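Glutamate racemase (Francisella tularensis subsp. tularensis, PDB 3OUT) belongs to the Asp/Glu/hydantoin racemase family and has an alpha/beta fold with two parallel beta-sheets, with D-glutamic acid bound in its pocket. Local coordinates at residues Lys71-Ala76 / Glu90-Ile95; Thr79-Ala84 / Val97-Thr102. All coordinates share one frame; numbering follows the deposited sequence.

Contact 1. Residues Lys71-Ala76 / Glu90-Ile95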
loop_
_atom_site.group_PDB
_atom_site.type_symbol
_atom_site.label_atom_id
_atom_site.label_comp_id
_atom_site.label_asym_id
_atom_site.label_seq_id
_atom_site.Cartn_x
_atom_site.Cartn_y
_atom_site.Cartn_z
ATOM N N LYS B 71 19.349 9.875 -13.298
ATOM C CA LYS B 71 19.636 11.183 -13.963
ATOM C C LYS B 71 18.483 11.730 -14.805
ATOM O O LYS B 71 18.466 12.914 -15.162
ATOM C CB LYS B 71 20.891 11.127 -14.844
ATOM C CG LYS B 71 20.829 10.130 -15.951
ATOM C CD LYS B 71 22.200 10.074 -16.679
ATOM C CE LYS B 71 22.212 9.031 -17.712
ATOM N NZ LYS B 71 23.613 9.010 -18.385
ATOM N N ALA B 72 17.519 10.862 -15.104
ATOM C CA ALA B 72 16.357 11.198 -15.918
ATOM C C ALA B 72 15.303 10.116 -15.688
ATOM O O ALA B 72 15.625 8.979 -15.374
ATOM C CB ALA B 72 16.700 11.265 -17.439
ATOM N N ILE B 73 14.064 10.505 -15.863
ATOM C CA ILE B 73 12.913 9.605 -15.797
ATOM C C ILE B 73 12.175 9.633 -17.119
ATOM O O ILE B 73 11.938 10.681 -17.645
ATOM C CB ILE B 73 11.987 10.008 -14.654
ATOM C CG1 ILE B 73 12.665 9.703 -13.318
ATOM C CG2 ILE B 73 10.623 9.242 -14.728
ATOM C CD1 ILE B 73 12.038 10.388 -12.121
ATOM N N ILE B 74 11.787 8.458 -17.619
ATOM C CA ILE B 74 10.807 8.367 -18.663
ATOM C C ILE B 74 9.576 7.655 -18.114
ATOM O O ILE B 74 9.675 6.521 -17.616
ATOM C CB ILE B 74 11.364 7.667 -19.925
ATOM C CG1 ILE B 74 10.269 7.363 -20.961
ATOM C CG2 ILE B 74 12.124 6.397 -19.582
ATOM C CD1 ILE B 74 10.913 7.260 -22.397
ATOM N N ILE B 75 8.435 8.312 -18.208
ATOM C CA ILE B 75 7.148 7.663 -17.821
ATOM C C ILE B 75 6.639 6.882 -19.027
ATOM O O ILE B 75 6.217 7.453 -20.043
ATOM C CB ILE B 75 6.120 8.677 -17.370
ATOM C CG1 ILE B 75 6.698 9.583 -16.270
ATOM C CG2 ILE B 75 4.824 7.935 -16.952
ATOM C CD1 ILE B 75 5.665 10.629 -15.717
ATOM N N ALA B 76 6.772 5.570 -18.934
ATOM C CA ALA B 76 6.429 4.617 -20.019
ATOM C C ALA B 76 4.930 4.389 -20.177
ATOM O O ALA B 76 4.443 3.984 -21.274
ATOM C CB ALA B 76 7.141 3.288 -19.781
ATOM N N GLU B 90 7.064 17.236 -9.963
ATOM C CA GLU B 90 7.236 18.008 -8.735
ATOM C C GLU B 90 8.196 17.309 -7.782
ATOM O O GLU B 90 9.027 17.939 -7.128
ATOM C CB GLU B 90 5.894 18.230 -8.041
ATOM C CG GLU B 90 5.970 19.257 -6.947
ATOM C CD GLU B 90 6.175 20.673 -7.501
ATOM O OE1 GLU B 90 6.918 21.446 -6.861
ATOM O OE2 GLU B 90 5.606 21.010 -8.576
ATOM N N ILE B 91 8.056 15.996 -7.688
ATOM C CA ILE B 91 8.986 15.179 -6.905
ATOM C C ILE B 91 10.386 15.106 -7.525
ATOM O O ILE B 91 11.373 15.144 -6.787
ATOM C CB ILE B 91 8.385 13.749 -6.682
ATOM C CG1 ILE B 91 7.157 13.882 -5.793
ATOM C CG2 ILE B 91 9.403 12.763 -6.046
ATOM C CD1 ILE B 91 6.189 12.697 -5.859
ATOM N N ALA B 92 10.465 15.005 -8.844
ATOM C CA ALA B 92 11.747 14.860 -9.507
ATOM C C ALA B 92 12.588 16.149 -9.409
ATOM O O ALA B 92 13.801 16.080 -9.480
ATOM C CB ALA B 92 11.558 14.420 -10.986
ATOM N N LYS B 93 11.929 17.294 -9.236
ATOM C CA LYS B 93 12.578 18.612 -9.123
ATOM C C LYS B 93 13.450 18.815 -10.345
ATOM O O LYS B 93 12.918 18.870 -11.436
ATOM C CB LYS B 93 13.326 18.755 -7.794
ATOM C CG LYS B 93 12.380 18.885 -6.590
ATOM C CD LYS B 93 13.116 18.714 -5.283
ATOM C CE LYS B 93 12.194 18.976 -4.097
ATOM N NZ LYS B 93 10.926 18.183 -4.219
ATOM N N ALA B 94 14.773 18.882 -10.183
ATOM C CA ALA B 94 15.670 19.211 -11.313
ATOM C C ALA B 94 15.956 18.034 -12.250
ATOM O O ALA B 94 16.595 18.190 -13.302
ATOM C CB ALA B 94 17.003 19.820 -10.807
ATOM N N ILE B 95 15.474 16.847 -11.894
ATOM C CA ILE B 95 15.616 15.666 -12.765
ATOM C C ILE B 95 14.582 15.723 -13.883
ATOM O O ILE B 95 13.405 15.853 -13.612
ATOM C CB ILE B 95 15.453 14.356 -11.924
ATOM C CG1 ILE B 95 16.570 14.275 -10.865
ATOM C CG2 ILE B 95 15.428 13.082 -12.844
ATOM C CD1 ILE B 95 17.973 14.288 -11.420
#

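Contact 2. Residues Thr79-Ala84 / Val97-Thr102. With DGL (D-glutamic acid), chain E.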
loop_
_atom_site.group_PDB
_atom_site.type_symbol
_atom_site.label_atom_id
_atom_site.label_comp_id
_atom_site.label_asym_id
_atom_site.label_seq_id
_atom_site.Cartn_x
_atom_site.Cartn_y
_atom_site.Cartn_z
ATOM N N THR B 79 -1.209 5.946 -18.735
ATOM C CA THR B 79 -2.179 6.213 -17.672
ATOM C C THR B 79 -1.518 7.106 -16.618
ATOM O O THR B 79 -2.074 8.126 -16.242
ATOM C CB THR B 79 -2.745 4.886 -17.035
ATOM O OG1 THR B 79 -3.339 4.081 -18.057
ATOM C CG2 THR B 79 -3.716 5.202 -15.911
ATOM N N ILE B 80 -0.306 6.768 -16.180
ATOM C CA ILE B 80 0.448 7.656 -15.266
ATOM C C ILE B 80 0.751 9.003 -15.936
ATOM O O ILE B 80 0.576 10.053 -15.324
ATOM C CB ILE B 80 1.753 6.983 -14.779
ATOM C CG1 ILE B 80 1.425 5.711 -13.988
ATOM C CG2 ILE B 80 2.585 7.955 -13.886
ATOM C CD1 ILE B 80 2.671 4.831 -13.633
ATOM N N SER B 81 1.165 8.974 -17.197
ATOM C CA SER B 81 1.427 10.257 -17.905
ATOM C C SER B 81 0.204 11.168 -17.977
ATOM O O SER B 81 0.308 12.389 -17.884
ATOM C CB SER B 81 1.886 9.974 -19.328
ATOM O OG SER B 81 3.154 9.268 -19.365
ATOM N N ALA B 82 -0.949 10.582 -18.222
ATOM C CA ALA B 82 -2.191 11.317 -18.343
ATOM C C ALA B 82 -2.615 12.030 -17.059
ATOM O O ALA B 82 -3.201 13.133 -17.074
ATOM C CB ALA B 82 -3.315 10.351 -18.731
ATOM N N ILE B 83 -2.376 11.353 -15.937
ATOM C CA ILE B 83 -2.999 11.711 -14.665
ATOM C C ILE B 83 -2.040 12.236 -13.618
ATOM O O ILE B 83 -2.457 13.054 -12.789
ATOM C CB ILE B 83 -3.840 10.510 -14.127
ATOM C CG1 ILE B 83 -5.069 10.350 -15.024
ATOM C CG2 ILE B 83 -4.189 10.632 -12.631
ATOM C CD1 ILE B 83 -5.714 8.939 -15.026
ATOM N N ALA B 84 -0.775 11.803 -13.665
ATOM C CA ALA B 84 0.203 12.077 -12.610
ATOM C C ALA B 84 1.498 12.672 -13.061
ATOM O O ALA B 84 2.442 12.761 -12.263
ATOM C CB ALA B 84 0.467 10.764 -11.774
ATOM N N VAL B 97 11.906 14.761 -16.732
ATOM C CA VAL B 97 10.898 13.739 -16.934
ATOM C C VAL B 97 10.363 13.840 -18.352
ATOM O O VAL B 97 9.833 14.899 -18.762
ATOM C CB VAL B 97 9.730 13.912 -15.926
ATOM C CG1 VAL B 97 8.667 12.863 -16.161
ATOM C CG2 VAL B 97 10.250 13.881 -14.491
ATOM N N ILE B 98 10.491 12.746 -19.096
ATOM C CA ILE B 98 9.958 12.599 -20.432
ATOM C C ILE B 98 8.737 11.702 -20.296
ATOM O O ILE B 98 8.754 10.786 -19.495
ATOM C CB ILE B 98 10.990 11.886 -21.344
ATOM C CG1 ILE B 98 12.285 12.709 -21.537
ATOM C CG2 ILE B 98 10.376 11.485 -22.670
ATOM C CD1 ILE B 98 12.058 14.008 -22.187
ATOM N N ASP B 99 7.687 11.928 -21.064
ATOM C CA ASP B 99 6.458 11.083 -20.944
ATOM C C ASP B 99 5.929 10.667 -22.303
ATOM O O ASP B 99 6.123 11.368 -23.304
ATOM C CB ASP B 99 5.362 11.762 -20.140
ATOM C CG ASP B 99 4.705 12.867 -20.884
ATOM O OD1 ASP B 99 5.283 13.984 -20.943
ATOM O OD2 ASP B 99 3.643 12.610 -21.475
ATOM N N VAL B 100 5.262 9.519 -22.349
ATOM C CA VAL B 100 4.811 8.947 -23.624
ATOM C C VAL B 100 3.679 9.722 -24.285
ATOM O O VAL B 100 3.547 9.651 -25.501
ATOM C CB VAL B 100 4.393 7.458 -23.519
ATOM C CG1 VAL B 100 5.614 6.570 -23.409
ATOM C CG2 VAL B 100 3.379 7.159 -22.312
ATOM N N ILE B 101 2.858 10.467 -23.536
ATOM C CA ILE B 101 1.808 11.254 -24.159
ATOM C C ILE B 101 2.427 12.416 -24.930
ATOM O O ILE B 101 2.023 12.677 -26.065
ATOM C CB ILE B 101 0.734 11.707 -23.157
ATOM C CG1 ILE B 101 0.002 10.482 -22.595
ATOM C CG2 ILE B 101 -0.257 12.692 -23.798
ATOM C CD1 ILE B 101 -1.142 10.812 -21.661
ATOM N N THR B 102 3.416 13.085 -24.335
ATOM C CA THR B 102 4.165 14.128 -25.091
ATOM C C THR B 102 4.728 13.570 -26.386
ATOM O O THR B 102 4.668 14.227 -27.438
ATOM C CB THR B 102 5.277 14.749 -24.201
ATOM O OG1 THR B 102 4.664 15.335 -23.042
ATOM C CG2 THR B 102 6.090 15.794 -24.957
HETATM N N DGL E . -0.094 -1.032 -17.409
HETATM C CA DGL E . -1.469 -0.580 -17.821
HETATM C C DGL E . -2.401 -0.583 -16.644
HETATM O O DGL E . -1.919 -0.599 -15.489
HETATM C CB DGL E . -1.509 0.830 -18.399
HETATM C CG DGL E . -0.529 1.095 -19.551
HETATM C CD DGL E . -0.757 2.396 -20.295
HETATM O OE1 DGL E . -1.779 3.068 -20.063
HETATM O OE2 DGL E . 0.102 2.717 -21.164
HETATM O OXT DGL E . -3.641 -0.495 -16.820
#

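Contact 1. Residues Lys71-Ala76 / Glu90-Ile95
Ile95 meets the strand 72-75 through its CG2 methyl, which lies 3.7 Å from Ala72 CA, against backbone more than against side chain. Ala72 CA and Ile95 CA are 5.5 Å apart, the nearest such pair of the two segments. With chi1 at -62°, CG2 stands opposite the Ile95 nitrogen and CG1 beside it; Ile95 CG2 also touches Lys71 O at 3.8 Å, and Ile95 CD1 adds a looser approach to Lys71 O at 4.0 Å. The second apolar group centres on Ile73, whose CD1 reaches Ala92 CB at 4.2 Å and, more loosely, Ile95 CG2 at 4.4 Å; Ile66 of helix 51-67 also touches this side chain. These pairs close the far end of a beta-alpha-beta unit, where helix 78-92 stops and the chain turns back toward strand 97-99, the neighbour of strand 72-75 in the parallel sheet. Polar bonds stay within or beyond the segments. A type II' turn, Ala92 to Ile95, has Lys93 at positive phi (55°) and is closed by Ile95 N to Ala92 O at 3.0 Å. Lys71, its CB directed away from the turn, ends in a salt bridge with Glu33 and hydrogen bonds to the carbonyls of Leu224 and Asp6.

Contact 2. Residues Thr79-Ala84 / Val97-Thr102
A chi1 of -64° sets Ser81 OG opposite its own carbonyl carbon and beside its nitrogen, where it faces the end of strand 97-99: Ser81 OG is 3.4 Å from Asp99 CB and touches Val100 CG2. The atoms it meets across the contact are carbons, so these approaches are van der Waals in kind; its hydrogen bond goes to Cys77 O, one turn back. Asp99, with chi1 at 73°, holds its carboxylate between its backbone N and carbonyl carbon, turned to the start of helix 100-106.

There Asp99 is the N-cap. Thr102 N donates to Asp99 OD2 at 2.9 Å, nearly straight at 165° but from above the carboxylate plane, while Thr102 OG1 gives a 2.6 Å bond to Asp99 OD1 on the syn side, closer to that plane. Both oxygens are thus fixed from one residue, and Lys85 adds a weak, long ion pair to OD1.

The unit is the beta-alpha-beta crossover of strand 72-75, helix 78-92 and strand 97-99; this contact lies where the first turns of the helix meet the exit of the second strand. Apolar contact comes from Ile101, which leans over the helix backbone: its CD1 is 3.5 Å from Ala82 N and 3.7 Å from Ala82 CB, while CG1 packs on Ser81 CB.

Thr79, whose CB points away from segment 97-102, belongs to the ligand pocket. Its OG1 hydrogen-bonds OE1 of D-glutamic acid at 2.7 Å, and its backbone N adds a weak bond to that same oxygen. Thr119 and Thr122 also bond to the Thr79 hydroxyl, and Asn78 N binds the ligand too.

Contacts 1 and 2 are both largely buried and share helix 78-92, gripping its two ends against neighbouring strands of one parallel sheet; their centres are 11 Å apart. Contact 1 lies farther from the chain centre, about 15 Å against about 8 Å, and includes a turn with exposed residues. Its cross-segment contacts are van der Waals, isoleucine methyls against backbone and alanine. Those of contact 2 are too, but polar groups bond beside it: Ser81 to Cys77, Asp99 as N-cap, and Thr79 to the ligand. Two probable strand hydrogen bonds join them, Ile75 N to Ile98 O at 2.8 Å and Ile98 N to Ile73 O at 2.9 Å, and Ile75 packs on Ser81.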